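Local atomic coordinates of protein (adenylosuccinate lyase) (Thermotoga maritima, PDB entry 1C3C), a protein that catalyses the cleavage of adenylosuccinate to AMP and fumarate and, as an enzyme of dual activity, probably the analogous SAICAR cleavage in de novo purine biosynthesis. Residues A28-Y33 with G42-I47. Numbering follows the deposited sequence.
Sequences AVTRAY and GVTERI
Thr30 lays its hydroxyl across the side chain of Thr44, with OG1 of Thr30 3.1 Å from OG1 of Thr44 and 3.6 Å from its CG2. The oxygen–oxygen distance suits a hydrogen bond donated by Thr30, but its one proton may go instead to Leu27 O, a weak bond, so the link between the two hydroxyls is not certain. Thr30 OG1 sits between its own backbone N and carbonyl carbon (chi1 61°), which leaves it facing Thr44 while still within weak bonding range of Leu27 O in the preceding turn. On Thr44, chi1 of -65° places OG1 beside the backbone N and leaves CG2 anti to that N, where it meets CB of Arg31 at 4.0 Å, at the outer margin of the contact. Thr44 OG1 also comes within 3.2 Å of Arg31 N, although the angle is too poor for a bond.

These residues join helix 15-35 to helix 43-50 as a roughly antiparallel helical hairpin: the short segments run at 157° to each other, with axes 9.1 Å apart, in the N-terminal part of this fumarase/aspartase-type lyase and far from the chain's centre. Glu34, one turn along from Thr30, braces the hairpin with both carboxylate oxygens, OE1 bonding Thr44 OG1 and OE2 bonding the backbone N of Gly42 at the N-cap of the second helix. The hydroxyl of buried Thr44 thus has Glu34 as its settled partner, with Thr30 a possible second one. Beyond the hydroxyls, CG2 of Thr30 and CD1 of Ile47 meet tip to tip at 4.2 Å, a loose apolar touch. Arg31 follows a different course: from CG onward its extended chain leaves the contact, forms a salt bridge with Glu35 through NE and lies against Tyr200 as a cation-pi partner.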
loop_
_atom_site.group_PDB
_atom_site.type_symbol
_atom_site.label_atom_id
_atom_site.label_comp_id
_atom_site.label_asym_id
_atom_site.label_seq_id
_atom_site.Cartn_x
_atom_site.Cartn_y
_atom_site.Cartn_z
ATOM N N ALA A 28 -36.465 -11.013 8.510
ATOM C CA ALA A 28 -36.405 -10.241 9.752
ATOM C C ALA A 28 -37.246 -8.976 9.613
ATOM O O ALA A 28 -37.918 -8.537 10.558
ATOM C CB ALA A 28 -34.947 -9.905 10.125
ATOM N N VAL A 29 -37.207 -8.354 8.426
ATOM C CA VAL A 29 -37.974 -7.115 8.227
ATOM C C VAL A 29 -39.472 -7.440 8.208
ATOM O O VAL A 29 -40.262 -6.682 8.817
ATOM C CB VAL A 29 -37.537 -6.424 6.918
ATOM C CG1 VAL A 29 -38.448 -5.248 6.531
ATOM C CG2 VAL A 29 -36.092 -5.897 7.059
ATOM N N THR A 30 -39.867 -8.503 7.486
ATOM C CA THR A 30 -41.327 -8.788 7.482
ATOM C C THR A 30 -41.775 -9.142 8.890
ATOM O O THR A 30 -42.870 -8.769 9.327
ATOM C CB THR A 30 -41.764 -9.901 6.499
ATOM O OG1 THR A 30 -41.143 -11.128 6.830
ATOM C CG2 THR A 30 -41.407 -9.523 5.056
ATOM N N ARG A 31 -40.953 -9.885 9.650
ATOM C CA ARG A 31 -41.305 -10.215 11.023
ATOM C C ARG A 31 -41.523 -8.948 11.849
ATOM O O ARG A 31 -42.494 -8.853 12.625
ATOM C CB ARG A 31 -40.260 -11.123 11.679
ATOM C CG ARG A 31 -40.620 -11.491 13.108
ATOM C CD ARG A 31 -39.566 -12.468 13.675
ATOM N NE ARG A 31 -39.792 -12.587 15.120
ATOM C CZ ARG A 31 -38.926 -13.160 15.948
ATOM N NH1 ARG A 31 -37.808 -13.708 15.485
ATOM N NH2 ARG A 31 -39.184 -13.200 17.258
ATOM N N ALA A 32 -40.641 -7.971 11.708
ATOM C CA ALA A 32 -40.772 -6.718 12.466
ATOM C C ALA A 32 -41.989 -5.918 12.073
ATOM O O ALA A 32 -42.740 -5.436 12.932
ATOM C CB ALA A 32 -39.537 -5.815 12.193
ATOM N N TYR A 33 -42.258 -5.789 10.761
ATOM C CA TYR A 33 -43.506 -5.102 10.381
ATOM C C TYR A 33 -44.717 -5.840 10.980
ATOM O O TYR A 33 -45.670 -5.242 11.466
ATOM C CB TYR A 33 -43.631 -5.118 8.863
ATOM C CG TYR A 33 -42.994 -3.994 8.053
ATOM C CD1 TYR A 33 -42.034 -4.268 7.083
ATOM C CD2 TYR A 33 -43.400 -2.678 8.186
ATOM C CE1 TYR A 33 -41.487 -3.278 6.304
ATOM C CE2 TYR A 33 -42.891 -1.642 7.377
ATOM C CZ TYR A 33 -41.921 -1.966 6.462
ATOM O OH TYR A 33 -41.413 -0.986 5.635
ATOM N N GLY A 42 -49.415 -13.658 10.035
ATOM C CA GLY A 42 -49.190 -14.828 9.222
ATOM C C GLY A 42 -48.322 -14.626 8.000
ATOM O O GLY A 42 -47.852 -15.643 7.454
ATOM N N VAL A 43 -48.061 -13.372 7.590
ATOM C CA VAL A 43 -47.280 -13.173 6.376
ATOM C C VAL A 43 -45.901 -13.799 6.458
ATOM O O VAL A 43 -45.417 -14.445 5.534
ATOM C CB VAL A 43 -47.148 -11.656 6.040
ATOM C CG1 VAL A 43 -46.073 -11.408 4.996
ATOM C CG2 VAL A 43 -48.534 -11.182 5.563
ATOM N N THR A 44 -45.196 -13.585 7.581
ATOM C CA THR A 44 -43.786 -13.971 7.672
ATOM C C THR A 44 -43.662 -15.492 7.554
ATOM O O THR A 44 -42.841 -15.999 6.816
ATOM C CB THR A 44 -43.174 -13.477 8.989
ATOM O OG1 THR A 44 -43.176 -12.017 8.969
ATOM C CG2 THR A 44 -41.709 -13.899 9.124
ATOM N N GLU A 45 -44.572 -16.190 8.246
ATOM C CA GLU A 45 -44.504 -17.664 8.189
ATOM C C GLU A 45 -44.754 -18.154 6.775
ATOM O O GLU A 45 -44.077 -19.112 6.330
ATOM C CB GLU A 45 -45.494 -18.201 9.228
ATOM C CG GLU A 45 -45.510 -19.746 9.247
ATOM N N ARG A 46 -45.712 -17.536 6.064
ATOM C CA ARG A 46 -45.984 -18.007 4.694
ATOM C C ARG A 46 -44.812 -17.775 3.764
ATOM O O ARG A 46 -44.441 -18.599 2.907
ATOM C CB ARG A 46 -47.240 -17.292 4.124
ATOM C CG ARG A 46 -48.516 -17.750 4.873
ATOM C CD ARG A 46 -49.740 -17.289 4.089
ATOM N NE ARG A 46 -49.814 -15.848 3.902
ATOM C CZ ARG A 46 -50.551 -15.022 4.647
ATOM N NH1 ARG A 46 -50.562 -13.710 4.352
ATOM N NH2 ARG A 46 -51.263 -15.507 5.649
ATOM N N ILE A 47 -44.214 -16.560 3.870
ATOM C CA ILE A 47 -43.055 -16.290 3.022
ATOM C C ILE A 47 -41.909 -17.246 3.329
ATOM O O ILE A 47 -41.254 -17.856 2.472
ATOM C CB ILE A 47 -42.610 -14.818 3.172
ATOM C CG1 ILE A 47 -43.718 -13.886 2.633
ATOM C CG2 ILE A 47 -41.293 -14.598 2.414
ATOM C CD1 ILE A 47 -43.342 -12.410 2.771
#